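Local atomic coordinates of oligopeptide ABC transporter OppAIV (Borrelia burgdorferi B31, PDB entry 4GL8), a protein that probably binds oligopeptides outside the inner membrane and hands them to an ABC transporter for import. Residues F128-I136 with F173-F182; T288-K296 with D489-I497. All blocks are in the same frame, centred on the assembly; numbering follows the deposited sequence.

Interaction 1: residues F128-I136 with F173-F182; sequences FVNMIKSVI and FLDMLVHQTF
Phe-128 and His-179 form an edge-to-face aromatic pair. The imidazole edge points at the phenyl face, with the planes at 77° and the centroids 4.8 Å apart. CE1 of His-179 sits over the middle of the phenyl ring. Gln-180 OE1 lies over one face of the imidazole, toward its rim; OE1 is held by Ser-54 and NE2 by the carbonyl of Ile-48.

A CH-pi contact follows. Ile-132 CD1 stands over the face of Phe-182, 3.4 Å from the ring centroid. The same methyl leans on Thr-181 CG2, while Thr-181 OG1 lies 3.4 Å from Phe-128 CB.

The helix 129-135 thus packs against the short helix 173-176 and the 3-10 turn 180-182 that follows it. They meet in the lobe that carries the five-stranded antiparallel sheet of this solute-binding protein. The bound peptide touches Phe-128, His-179 and Gln-180, so this end of the contact borders the peptide site.

Sulfur contacts come next. Met-131 runs out with CG anti to its backbone N (chi1 178°), then bends at its last torsion. Its SD lies 3.6 Å from His-179 ND1, oblique to the imidazole, and reaches the edge of Phe-182 as a Met-aromatic contact.

The rest is apolar. Met-176, extended beyond CG, slides past Met-131 and brings its CE tightly against Val-135 CG2, at 3.3 Å. Val-135 CG1 meets Phe-173 CE1 at 3.5 Å.

Interaction 2: residues T288-K296 with D489-I497; sequences TSFYSLNMK and DFPAVFLNI
Ser-289 and Asn-496 form a hydrogen-bonded antiparallel pair. Ser-289 N gives a nearly straight bond to Asn-496 O, 2.9 Å long and 174° at the hydrogen. Ser-289 O takes two donors, Asn-496 N at 3.3 Å and Leu-495 N at 3.0 Å. This is a classic beta bulge: Leu-495 and Asn-496 together face Ser-289, and the register shifts by one residue. Tyr-291 and Val-493 then form a second hydrogen-bonded pair, with both backbone bonds made.

The packing is close around the aromatic residues. The side chains of Phe-290 and Phe-494 lie side by side, pointing the same way; their rings meet obliquely, with planes at 55°. Phe-290 CB touches Phe-494 CD1 at 3.7 Å, while the end of Phe-290 leads away from segment 489-497. Ala-492 CB packs against Phe-290 CD1. On the opposite face, with Tyr-291 and Val-493, Leu-495 CD1 lies 3.8 Å from Tyr-291 CD1.

The Ser-289 end is more open. A water joins Ser-289 OG, at 2.7 Å, to Asn-496 ND2, from which it accepts a hydrogen bond. At the other end the strands part. There Leu-293 CB lies 3.6 Å from Pro-491 O. Met-295 bends at chi2 and lays its CE 3.5 Å from Pro-491 CB.

Strand 287-293 runs between strands 492-504 and 422-428. Helix 380-397 covers Tyr-291 and Leu-495 through Ile-389. Helix 303-311 lies by Leu-293, Met-295 and Phe-490.

Overall arrangement
Interaction 1 and interaction 2 lie in different parts of the chain. Their centres are 24 Å apart, and their nearest atoms are about 12 Å apart without touching. They come in series: 128-136 and 173-182 close before 288-296 opens, and 489-497 follows far later. Interaction 1 joins helices beside the antiparallel sheet that includes strands 74-84 and 90-95. Interaction 2 pairs strands 287-293 and 492-504 in another part of the fold. Interaction 2 ties the late part of the chain to its middle. Each contact thus belongs to a different lobe, and one end of interaction 1 borders the peptide site.

Interaction 1: residues F128-I136 with F173-F182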
ATOM      1  N   PHE A 128      10.125   2.368  -5.273  1.00 26.44           N
ATOM      2  CA  PHE A 128       8.881   2.957  -5.830  1.00 27.33           C
ATOM      3  C   PHE A 128       9.136   4.000  -6.880  1.00 26.15           C
ATOM      4  O   PHE A 128       8.199   4.582  -7.440  1.00 27.38           O
ATOM      5  CB  PHE A 128       8.009   3.593  -4.717  1.00 29.05           C
ATOM      6  CG  PHE A 128       6.687   2.893  -4.500  1.00 31.84           C
ATOM      7  CD1 PHE A 128       5.799   2.680  -5.576  1.00 34.24           C
ATOM      8  CD2 PHE A 128       6.299   2.478  -3.230  1.00 32.05           C
ATOM      9  CE1 PHE A 128       4.576   2.041  -5.374  1.00 33.89           C
ATOM     10  CE2 PHE A 128       5.086   1.845  -3.031  1.00 32.18           C
ATOM     11  CZ  PHE A 128       4.220   1.634  -4.096  1.00 32.24           C
ATOM     12  N   VAL A 129      10.406   4.229  -7.174  1.00 25.88           N
ATOM     13  CA  VAL A 129      10.806   5.235  -8.150  1.00 24.17           C
ATOM     14  C   VAL A 129      10.044   5.143  -9.492  1.00 23.86           C
ATOM     15  O   VAL A 129       9.865   6.159 -10.169  1.00 22.90           O
ATOM     16  CB  VAL A 129      12.335   5.180  -8.380  1.00 24.30           C
ATOM     17  CG1 VAL A 129      12.737   3.976  -9.246  1.00 24.94           C
ATOM     18  CG2 VAL A 129      12.817   6.489  -8.987  1.00 24.71           C
ATOM     19  N   ASN A 130       9.609   3.953  -9.885  1.00 23.89           N
ATOM     20  CA  ASN A 130       8.841   3.818 -11.150  1.00 24.86           C
ATOM     21  C   ASN A 130       7.536   4.590 -11.198  1.00 25.26           C
ATOM     22  O   ASN A 130       7.108   5.040 -12.255  1.00 25.05           O
ATOM     23  CB  ASN A 130       8.580   2.360 -11.490  1.00 24.28           C
ATOM     24  CG  ASN A 130       9.775   1.723 -12.129  1.00 25.03           C
ATOM     25  OD1 ASN A 130      10.752   2.408 -12.453  1.00 25.10           O
ATOM     26  ND2 ASN A 130       9.705   0.437 -12.356  1.00 24.88           N
ATOM     27  N   MET A 131       6.924   4.774 -10.041  1.00 26.32           N
ATOM     28  CA  MET A 131       5.737   5.612  -9.942  1.00 28.01           C
ATOM     29  C   MET A 131       6.023   7.081 -10.342  1.00 27.77           C
ATOM     30  O   MET A 131       5.247   7.690 -11.084  1.00 29.82           O
ATOM     31  CB  MET A 131       5.191   5.523  -8.538  1.00 30.15           C
ATOM     32  CG  MET A 131       3.970   6.393  -8.316  1.00 34.31           C
ATOM     33  SD  MET A 131       3.151   5.952  -6.782  1.00 36.94           S
ATOM     34  CE  MET A 131       2.583   4.332  -7.215  1.00 34.81           C
ATOM     35  N   ILE A 132       7.144   7.632  -9.895  1.00 25.99           N
ATOM     36  CA  ILE A 132       7.546   8.962 -10.308  1.00 26.19           C
ATOM     37  C   ILE A 132       7.875   9.044 -11.805  1.00 24.45           C
ATOM     38  O   ILE A 132       7.462   9.977 -12.466  1.00 23.24           O
ATOM     39  CB  ILE A 132       8.769   9.480  -9.526  1.00 27.02           C
ATOM     40  CG1 ILE A 132       8.549   9.381  -8.033  1.00 28.73           C
ATOM     41  CG2 ILE A 132       9.025  10.942  -9.855  1.00 27.22           C
ATOM     42  CD1 ILE A 132       7.250  10.034  -7.596  1.00 30.25           C
ATOM     43  N   LYS A 133       8.648   8.083 -12.303  1.00 23.63           N
ATOM     44  CA  LYS A 133       9.085   8.039 -13.704  1.00 24.80           C
ATOM     45  C   LYS A 133       7.942   7.891 -14.707  1.00 25.41           C
ATOM     46  O   LYS A 133       7.997   8.428 -15.808  1.00 26.68           O
ATOM     47  CB  LYS A 133      10.068   6.880 -13.908  1.00 25.32           C
ATOM     48  CG  LYS A 133      11.374   7.071 -13.151  1.00 25.93           C
ATOM     49  CD  LYS A 133      12.148   5.784 -12.878  1.00 25.86           C
ATOM     50  CE  LYS A 133      12.490   5.023 -14.131  1.00 25.84           C
ATOM     51  NZ  LYS A 133      12.956   3.655 -13.790  1.00 25.86           N
ATOM     52  N   SER A 134       6.907   7.169 -14.333  1.00 24.71           N
ATOM     53  CA  SER A 134       5.772   6.977 -15.221  1.00 26.28           C
ATOM     54  C   SER A 134       4.863   8.212 -15.290  1.00 26.32           C
ATOM     55  O   SER A 134       4.061   8.304 -16.186  1.00 28.76           O
ATOM     56  CB  SER A 134       4.959   5.725 -14.820  1.00 26.88           C
ATOM     57  OG  SER A 134       4.264   5.927 -13.594  1.00 28.26           O
ATOM     58  N   VAL A 135       5.016   9.160 -14.366  1.00 25.40           N
ATOM     59  CA  VAL A 135       4.100  10.301 -14.235  1.00 25.41           C
ATOM     60  C   VAL A 135       4.715  11.608 -14.753  1.00 24.18           C
ATOM     61  O   VAL A 135       4.113  12.318 -15.565  1.00 24.59           O
ATOM     62  CB  VAL A 135       3.715  10.460 -12.744  1.00 26.00           C
ATOM     63  CG1 VAL A 135       3.151  11.815 -12.419  1.00 25.95           C
ATOM     64  CG2 VAL A 135       2.716   9.392 -12.363  1.00 27.83           C
ATOM     65  N   ILE A 136       5.902  11.924 -14.267  1.00 21.86           N
ATOM     66  CA  ILE A 136       6.484  13.242 -14.459  1.00 21.82           C
ATOM     67  C   ILE A 136       7.339  13.320 -15.737  1.00 21.90           C
ATOM     68  O   ILE A 136       8.103  12.373 -16.063  1.00 20.44           O
ATOM     69  CB  ILE A 136       7.280  13.618 -13.203  1.00 21.68           C
ATOM     70  CG1 ILE A 136       6.305  13.847 -12.053  1.00 21.56           C
ATOM     71  CG2 ILE A 136       8.118  14.851 -13.435  1.00 22.07           C
ATOM     72  CD1 ILE A 136       7.004  14.152 -10.748  1.00 22.31           C
ATOM     73  N   PHE A 173      -3.720  12.136 -10.835  1.00 22.36           N
ATOM     74  CA  PHE A 173      -2.446  12.703 -10.311  1.00 20.45           C
ATOM     75  C   PHE A 173      -2.568  13.403  -8.933  1.00 20.36           C
ATOM     76  O   PHE A 173      -1.774  13.162  -8.005  1.00 20.01           O
ATOM     77  CB  PHE A 173      -1.849  13.675 -11.315  1.00 20.21           C
ATOM     78  CG  PHE A 173      -0.576  14.306 -10.852  1.00 19.55           C
ATOM     79  CD1 PHE A 173       0.532  13.522 -10.569  1.00 19.31           C
ATOM     80  CD2 PHE A 173      -0.485  15.680 -10.684  1.00 19.97           C
ATOM     81  CE1 PHE A 173       1.711  14.094 -10.138  1.00 18.84           C
ATOM     82  CE2 PHE A 173       0.694  16.260 -10.250  1.00 19.71           C
ATOM     83  CZ  PHE A 173       1.798  15.453  -9.987  1.00 19.19           C
ATOM     84  N   LEU A 174      -3.536  14.284  -8.770  1.00 20.02           N
ATOM     85  CA  LEU A 174      -3.686  14.945  -7.474  1.00 20.53           C
ATOM     86  C   LEU A 174      -3.789  13.934  -6.308  1.00 20.74           C
ATOM     87  O   LEU A 174      -3.156  14.094  -5.265  1.00 20.60           O
ATOM     88  CB  LEU A 174      -4.884  15.918  -7.470  1.00 21.69           C
ATOM     89  CG  LEU A 174      -4.840  17.066  -8.489  1.00 22.61           C
ATOM     90  CD1 LEU A 174      -6.164  17.815  -8.620  1.00 23.54           C
ATOM     91  CD2 LEU A 174      -3.735  18.047  -8.109  1.00 23.45           C
ATOM     92  N   ASP A 175      -4.566  12.880  -6.484  1.00 21.15           N
ATOM     93  CA  ASP A 175      -4.780  11.938  -5.395  1.00 22.15           C
ATOM     94  C   ASP A 175      -3.477  11.164  -5.096  1.00 22.15           C
ATOM     95  O   ASP A 175      -3.196  10.776  -3.973  1.00 22.20           O
ATOM     96  CB  ASP A 175      -5.927  10.998  -5.752  1.00 22.73           C
ATOM     97  CG  ASP A 175      -6.369  10.198  -4.587  1.00 23.31           C
ATOM     98  OD1 ASP A 175      -6.846  10.797  -3.607  1.00 23.09           O
ATOM     99  OD2 ASP A 175      -6.211   8.973  -4.634  1.00 24.16           O
ATOM    100  N   MET A 176      -2.671  11.042  -6.133  1.00 21.89           N
ATOM    101  CA  MET A 176      -1.371  10.401  -6.142  1.00 22.28           C
ATOM    102  C   MET A 176      -0.346  11.144  -5.272  1.00 20.44           C
ATOM    103  O   MET A 176       0.544  10.529  -4.671  1.00 20.18           O
ATOM    104  CB  MET A 176      -0.948  10.393  -7.615  1.00 24.12           C
ATOM    105  CG  MET A 176       0.205   9.562  -8.035  1.00 27.21           C
ATOM    106  SD  MET A 176       0.082   9.391  -9.847  1.00 30.54           S
ATOM    107  CE  MET A 176       1.066   7.911  -9.914  1.00 32.54           C
ATOM    108  N   LEU A 177      -0.468  12.467  -5.194  1.00 18.98           N
ATOM    109  CA  LEU A 177       0.441  13.280  -4.412  1.00 17.74           C
ATOM    110  C   LEU A 177       0.409  13.018  -2.908  1.00 17.81           C
ATOM    111  O   LEU A 177       1.324  13.466  -2.181  1.00 17.47           O
ATOM    112  CB  LEU A 177       0.234  14.764  -4.687  1.00 17.67           C
ATOM    113  CG  LEU A 177       0.673  15.260  -6.044  1.00 17.72           C
ATOM    114  CD1 LEU A 177       0.193  16.708  -6.257  1.00 18.36           C
ATOM    115  CD2 LEU A 177       2.192  15.159  -6.203  1.00 17.66           C
ATOM    116  N   VAL A 178      -0.639  12.336  -2.440  1.00 17.48           N
ATOM    117  CA  VAL A 178      -0.809  12.011  -1.048  1.00 17.48           C
ATOM    118  C   VAL A 178       0.046  10.797  -0.693  1.00 18.06           C
ATOM    119  O   VAL A 178       0.407  10.624   0.442  1.00 18.60           O
ATOM    120  CB  VAL A 178      -2.318  11.771  -0.734  1.00 18.08           C
ATOM    121  CG1 VAL A 178      -2.539  11.364   0.715  1.00 18.21           C
ATOM    122  CG2 VAL A 178      -3.089  13.041  -1.047  1.00 18.27           C
ATOM    123  N   HIS A 179       0.380   9.956  -1.671  1.00 18.51           N
ATOM    124  CA  HIS A 179       1.223   8.808  -1.466  1.00 18.24           C
ATOM    125  C   HIS A 179       2.650   9.229  -1.058  1.00 18.83           C
ATOM    126  O   HIS A 179       3.185  10.205  -1.559  1.00 17.78           O
ATOM    127  CB  HIS A 179       1.264   7.997  -2.742  1.00 18.59           C
ATOM    128  CG  HIS A 179       1.977   6.688  -2.606  1.00 19.10           C
ATOM    129  ND1 HIS A 179       3.195   6.436  -3.204  1.00 19.71           N
ATOM    130  CD2 HIS A 179       1.636   5.552  -1.961  1.00 18.98           C
ATOM    131  CE1 HIS A 179       3.579   5.206  -2.923  1.00 19.31           C
ATOM    132  NE2 HIS A 179       2.646   4.647  -2.174  1.00 19.58           N
ATOM    133  N   GLN A 180       3.244   8.452  -0.151  1.00 20.28           N
ATOM    134  CA  GLN A 180       4.480   8.823   0.529  1.00 21.02           C
ATOM    135  C   GLN A 180       5.646   9.046  -0.395  1.00 20.42           C
ATOM    136  O   GLN A 180       6.434   9.898  -0.134  1.00 21.21           O
ATOM    137  CB  GLN A 180       4.837   7.816   1.627  1.00 22.19           C
ATOM    138  CG  GLN A 180       5.389   6.469   1.158  1.00 23.27           C
ATOM    139  CD  GLN A 180       4.327   5.436   0.814  1.00 24.46           C
ATOM    140  OE1 GLN A 180       3.124   5.646   0.984  1.00 26.63           O
ATOM    141  NE2 GLN A 180       4.782   4.301   0.342  1.00 25.74           N
ATOM    142  N   THR A 181       5.740   8.291  -1.477  1.00 20.63           N
ATOM    143  CA  THR A 181       6.774   8.480  -2.501  1.00 21.21           C
ATOM    144  C   THR A 181       6.833   9.922  -3.010  1.00 20.36           C
ATOM    145  O   THR A 181       7.927  10.419  -3.392  1.00 22.12           O
ATOM    146  CB  THR A 181       6.466   7.565  -3.709  1.00 22.69           C
ATOM    147  OG1 THR A 181       6.419   6.213  -3.266  1.00 24.63           O
ATOM    148  CG2 THR A 181       7.505   7.656  -4.739  1.00 25.02           C
ATOM    149  N   PHE A 182       5.675  10.586  -3.016  1.00 18.26           N
ATOM    150  CA  PHE A 182       5.570  11.959  -3.460  1.00 18.28           C
ATOM    151  C   PHE A 182       5.694  13.001  -2.345  1.00 17.98           C
ATOM    152  O   PHE A 182       5.696  14.204  -2.613  1.00 18.43           O
ATOM    153  CB  PHE A 182       4.251  12.184  -4.189  1.00 18.16           C
ATOM    154  CG  PHE A 182       4.191  11.594  -5.560  1.00 18.15           C
ATOM    155  CD1 PHE A 182       4.573  12.333  -6.663  1.00 18.66           C
ATOM    156  CD2 PHE A 182       3.674  10.350  -5.756  1.00 18.39           C
ATOM    157  CE1 PHE A 182       4.445  11.835  -7.929  1.00 19.01           C
ATOM    158  CE2 PHE A 182       3.572   9.815  -7.017  1.00 18.94           C
ATOM    159  CZ  PHE A 182       3.952  10.558  -8.119  1.00 18.85           C
TER

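Interaction 2: residues T288-K296 with D489-I497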
ATOM      1  N   THR A 288      -6.483  -5.510  -1.813  1.00 21.77           N
ATOM      2  CA  THR A 288      -6.729  -6.860  -2.263  1.00 21.21           C
ATOM      3  C   THR A 288      -5.853  -7.863  -1.535  1.00 20.89           C
ATOM      4  O   THR A 288      -4.763  -7.546  -1.062  1.00 20.67           O
ATOM      5  CB  THR A 288      -6.475  -7.048  -3.790  1.00 21.51           C
ATOM      6  OG1 THR A 288      -5.106  -6.799  -4.128  1.00 19.82           O
ATOM      7  CG2 THR A 288      -7.396  -6.139  -4.640  1.00 22.88           C
ATOM      8  N   SER A 289      -6.338  -9.101  -1.509  1.00 21.19           N
ATOM      9  CA  SER A 289      -5.557 -10.260  -1.076  1.00 20.79           C
ATOM     10  C   SER A 289      -5.345 -11.190  -2.284  1.00 19.72           C
ATOM     11  O   SER A 289      -6.289 -11.540  -2.996  1.00 20.06           O
ATOM     12  CB  SER A 289      -6.268 -10.992   0.065  1.00 21.77           C
ATOM     13  OG  SER A 289      -5.748 -12.318   0.250  1.00 23.03           O
ATOM     14  N   PHE A 290      -4.088 -11.509  -2.558  1.00 18.63           N
ATOM     15  CA  PHE A 290      -3.740 -12.506  -3.565  1.00 18.19           C
ATOM     16  C   PHE A 290      -2.457 -13.231  -3.148  1.00 17.62           C
ATOM     17  O   PHE A 290      -1.738 -12.745  -2.316  1.00 16.67           O
ATOM     18  CB  PHE A 290      -3.640 -11.907  -4.974  1.00 18.27           C
ATOM     19  CG  PHE A 290      -2.575 -10.829  -5.153  1.00 17.70           C
ATOM     20  CD1 PHE A 290      -1.269 -11.166  -5.433  1.00 17.24           C
ATOM     21  CD2 PHE A 290      -2.919  -9.486  -5.103  1.00 17.69           C
ATOM     22  CE1 PHE A 290      -0.297 -10.184  -5.629  1.00 17.41           C
ATOM     23  CE2 PHE A 290      -1.971  -8.489  -5.309  1.00 17.80           C
ATOM     24  CZ  PHE A 290      -0.638  -8.842  -5.560  1.00 17.60           C
ATOM     25  N   TYR A 291      -2.218 -14.421  -3.694  1.00 17.63           N
ATOM     26  CA  TYR A 291      -0.953 -15.129  -3.458  1.00 17.84           C
ATOM     27  C   TYR A 291      -0.095 -15.000  -4.705  1.00 17.86           C
ATOM     28  O   TYR A 291      -0.536 -15.370  -5.789  1.00 18.88           O
ATOM     29  CB  TYR A 291      -1.234 -16.610  -3.110  1.00 18.61           C
ATOM     30  CG  TYR A 291      -1.430 -16.876  -1.626  1.00 18.73           C
ATOM     31  CD1 TYR A 291      -2.039 -15.956  -0.792  1.00 18.66           C
ATOM     32  CD2 TYR A 291      -0.982 -18.065  -1.059  1.00 19.76           C
ATOM     33  CE1 TYR A 291      -2.169 -16.204   0.577  1.00 19.11           C
ATOM     34  CE2 TYR A 291      -1.134 -18.329   0.285  1.00 20.28           C
ATOM     35  CZ  TYR A 291      -1.720 -17.393   1.107  1.00 19.75           C
ATOM     36  OH  TYR A 291      -1.837 -17.699   2.450  1.00 21.06           O
ATOM     37  N   SER A 292       1.107 -14.449  -4.568  1.00 17.82           N
ATOM     38  CA  SER A 292       2.043 -14.358  -5.679  1.00 17.83           C
ATOM     39  C   SER A 292       2.766 -15.673  -5.900  1.00 18.23           C
ATOM     40  O   SER A 292       2.922 -16.489  -4.961  1.00 18.08           O
ATOM     41  CB  SER A 292       3.101 -13.309  -5.407  1.00 17.97           C
ATOM     42  OG  SER A 292       2.566 -12.040  -5.124  1.00 17.95           O
ATOM     43  N   LEU A 293       3.230 -15.831  -7.142  1.00 18.30           N
ATOM     44  CA  LEU A 293       3.823 -17.064  -7.641  1.00 18.86           C
ATOM     45  C   LEU A 293       5.104 -16.684  -8.372  1.00 19.45           C
ATOM     46  O   LEU A 293       5.078 -15.849  -9.257  1.00 20.70           O
ATOM     47  CB  LEU A 293       2.866 -17.803  -8.578  1.00 18.70           C
ATOM     48  CG  LEU A 293       1.486 -18.090  -7.992  1.00 18.77           C
ATOM     49  CD1 LEU A 293       0.524 -18.534  -9.071  1.00 19.59           C
ATOM     50  CD2 LEU A 293       1.503 -19.109  -6.873  1.00 19.27           C
ATOM     51  N   ASN A 294       6.222 -17.271  -7.974  1.00 19.67           N
ATOM     52  CA  ASN A 294       7.497 -17.006  -8.588  1.00 19.94           C
ATOM     53  C   ASN A 294       7.576 -17.774  -9.903  1.00 21.35           C
ATOM     54  O   ASN A 294       7.704 -19.003  -9.910  1.00 20.71           O
ATOM     55  CB  ASN A 294       8.644 -17.370  -7.641  1.00 19.82           C
ATOM     56  CG  ASN A 294       9.994 -16.833  -8.139  1.00 20.38           C
ATOM     57  OD1 ASN A 294      10.256 -16.790  -9.340  1.00 20.17           O
ATOM     58  ND2 ASN A 294      10.853 -16.447  -7.218  1.00 20.66           N
ATOM     59  N   MET A 295       7.504 -17.037 -11.018  1.00 23.14           N
ATOM     60  CA  MET A 295       7.492 -17.646 -12.349  1.00 25.61           C
ATOM     61  C   MET A 295       8.795 -18.340 -12.680  1.00 26.80           C
ATOM     62  O   MET A 295       8.831 -19.095 -13.630  1.00 27.35           O
ATOM     63  CB  MET A 295       7.288 -16.608 -13.457  1.00 27.77           C
ATOM     64  CG  MET A 295       6.084 -15.717 -13.307  1.00 29.30           C
ATOM     65  SD  MET A 295       4.573 -16.673 -13.417  1.00 31.69           S
ATOM     66  CE  MET A 295       3.422 -15.347 -13.555  1.00 31.16           C
ATOM     67  N   LYS A 296       9.859 -18.043 -11.937  1.00 28.55           N
ATOM     68  CA  LYS A 296      11.148 -18.698 -12.117  1.00 30.52           C
ATOM     69  C   LYS A 296      11.251 -19.974 -11.276  1.00 29.25           C
ATOM     70  O   LYS A 296      12.289 -20.612 -11.300  1.00 30.60           O
ATOM     71  CB  LYS A 296      12.332 -17.780 -11.733  1.00 33.40           C
ATOM     72  CG  LYS A 296      12.245 -16.305 -12.133  1.00 36.47           C
ATOM     73  CD  LYS A 296      12.207 -16.095 -13.641  1.00 38.92           C
ATOM     74  CE  LYS A 296      13.580 -16.307 -14.253  1.00 42.34           C
ATOM     75  NZ  LYS A 296      13.506 -17.218 -15.435  1.00 43.53           N
ATOM     76  N   ASP A 489      -3.506 -15.666 -17.959  1.00 24.48           N
ATOM     77  CA  ASP A 489      -2.152 -15.965 -17.489  1.00 22.93           C
ATOM     78  C   ASP A 489      -2.075 -16.412 -16.024  1.00 21.92           C
ATOM     79  O   ASP A 489      -1.146 -17.119 -15.682  1.00 22.01           O
ATOM     80  CB  ASP A 489      -1.197 -14.787 -17.725  1.00 22.40           C
ATOM     81  CG  ASP A 489      -0.793 -14.622 -19.200  1.00 22.73           C
ATOM     82  OD1 ASP A 489      -1.243 -15.417 -20.051  1.00 22.39           O
ATOM     83  OD2 ASP A 489      -0.022 -13.675 -19.498  1.00 22.37           O
ATOM     84  N   PHE A 490      -3.025 -16.004 -15.178  1.00 20.59           N
ATOM     85  CA  PHE A 490      -2.991 -16.335 -13.762  1.00 20.13           C
ATOM     86  C   PHE A 490      -1.592 -16.154 -13.123  1.00 19.60           C
ATOM     87  O   PHE A 490      -1.054 -17.095 -12.534  1.00 19.96           O
ATOM     88  CB  PHE A 490      -3.473 -17.779 -13.536  1.00 20.98           C
ATOM     89  CG  PHE A 490      -4.920 -18.009 -13.897  1.00 21.74           C
ATOM     90  CD1 PHE A 490      -5.915 -17.932 -12.923  1.00 22.10           C
ATOM     91  CD2 PHE A 490      -5.289 -18.273 -15.202  1.00 22.29           C
ATOM     92  CE1 PHE A 490      -7.252 -18.129 -13.246  1.00 22.60           C
ATOM     93  CE2 PHE A 490      -6.621 -18.468 -15.534  1.00 23.33           C
ATOM     94  CZ  PHE A 490      -7.613 -18.393 -14.546  1.00 23.18           C
ATOM     95  N   PRO A 491      -0.993 -14.961 -13.244  1.00 18.17           N
ATOM     96  CA  PRO A 491       0.267 -14.749 -12.534  1.00 17.88           C
ATOM     97  C   PRO A 491       0.150 -14.869 -11.024  1.00 18.02           C
ATOM     98  O   PRO A 491       1.135 -15.147 -10.333  1.00 18.73           O
ATOM     99  CB  PRO A 491       0.653 -13.292 -12.898  1.00 17.12           C
ATOM    100  CG  PRO A 491      -0.613 -12.640 -13.287  1.00 17.05           C
ATOM    101  CD  PRO A 491      -1.458 -13.735 -13.918  1.00 17.68           C
ATOM    102  N   ALA A 492      -1.050 -14.645 -10.505  1.00 18.00           N
ATOM    103  CA  ALA A 492      -1.295 -14.799  -9.103  1.00 17.79           C
ATOM    104  C   ALA A 492      -2.641 -15.504  -8.885  1.00 18.28           C
ATOM    105  O   ALA A 492      -3.487 -15.594  -9.774  1.00 17.86           O
ATOM    106  CB  ALA A 492      -1.280 -13.427  -8.440  1.00 17.07           C
ATOM    107  N   VAL A 493      -2.798 -16.023  -7.684  1.00 18.89           N
ATOM    108  CA  VAL A 493      -4.059 -16.534  -7.194  1.00 19.35           C
ATOM    109  C   VAL A 493      -4.756 -15.377  -6.496  1.00 19.23           C
ATOM    110  O   VAL A 493      -4.426 -15.027  -5.383  1.00 19.43           O
ATOM    111  CB  VAL A 493      -3.816 -17.705  -6.243  1.00 19.71           C
ATOM    112  CG1 VAL A 493      -5.123 -18.244  -5.703  1.00 20.25           C
ATOM    113  CG2 VAL A 493      -3.032 -18.784  -6.972  1.00 20.49           C
ATOM    114  N   PHE A 494      -5.678 -14.737  -7.198  1.00 20.28           N
ATOM    115  CA  PHE A 494      -6.424 -13.615  -6.656  1.00 20.48           C
ATOM    116  C   PHE A 494      -7.558 -14.152  -5.791  1.00 21.09           C
ATOM    117  O   PHE A 494      -8.321 -15.035  -6.217  1.00 21.91           O
ATOM    118  CB  PHE A 494      -6.974 -12.748  -7.790  1.00 20.59           C
ATOM    119  CG  PHE A 494      -5.905 -12.143  -8.650  1.00 20.17           C
ATOM    120  CD1 PHE A 494      -5.229 -11.022  -8.235  1.00 19.63           C
ATOM    121  CD2 PHE A 494      -5.566 -12.709  -9.868  1.00 20.71           C
ATOM    122  CE1 PHE A 494      -4.233 -10.466  -9.032  1.00 19.96           C
ATOM    123  CE2 PHE A 494      -4.589 -12.157 -10.675  1.00 20.30           C
ATOM    124  CZ  PHE A 494      -3.902 -11.046 -10.252  1.00 19.98           C
ATOM    125  N   LEU A 495      -7.685 -13.590  -4.600  1.00 20.59           N
ATOM    126  CA  LEU A 495      -8.548 -14.151  -3.578  1.00 21.54           C
ATOM    127  C   LEU A 495      -9.738 -13.291  -3.161  1.00 21.96           C
ATOM    128  O   LEU A 495     -10.870 -13.761  -3.146  1.00 22.24           O
ATOM    129  CB  LEU A 495      -7.712 -14.474  -2.334  1.00 21.41           C
ATOM    130  CG  LEU A 495      -6.704 -15.619  -2.506  1.00 21.50           C
ATOM    131  CD1 LEU A 495      -5.773 -15.696  -1.319  1.00 21.45           C
ATOM    132  CD2 LEU A 495      -7.415 -16.933  -2.671  1.00 22.61           C
ATOM    133  N   ASN A 496      -9.496 -12.056  -2.755  1.00 22.29           N
ATOM    134  CA  ASN A 496     -10.616 -11.215  -2.366  1.00 23.59           C
ATOM    135  C   ASN A 496     -10.255  -9.752  -2.346  1.00 22.66           C
ATOM    136  O   ASN A 496      -9.085  -9.378  -2.494  1.00 22.22           O
ATOM    137  CB  ASN A 496     -11.180 -11.632  -1.007  1.00 24.84           C
ATOM    138  CG  ASN A 496     -10.126 -11.646   0.072  1.00 26.13           C
ATOM    139  OD1 ASN A 496      -9.611 -10.604   0.464  1.00 25.99           O
ATOM    140  ND2 ASN A 496      -9.791 -12.843   0.554  1.00 26.88           N
ATOM    141  N   ILE A 497     -11.295  -8.939  -2.231  1.00 22.70           N
ATOM    142  CA  ILE A 497     -11.170  -7.528  -1.993  1.00 22.42           C
ATOM    143  C   ILE A 497     -11.360  -7.369  -0.504  1.00 23.65           C
ATOM    144  O   ILE A 497     -12.407  -7.735   0.043  1.00 25.17           O
ATOM    145  CB  ILE A 497     -12.271  -6.721  -2.694  1.00 21.89           C
ATOM    146  CG1 ILE A 497     -12.360  -7.081  -4.189  1.00 21.86           C
ATOM    147  CG2 ILE A 497     -12.058  -5.234  -2.412  1.00 21.06           C
ATOM    148  CD1 ILE A 497     -11.114  -6.781  -5.019  1.00 21.67           C
TER
HETATM  149  O   HOH W   1      -7.434 -13.474   2.036  1.00 27.31           O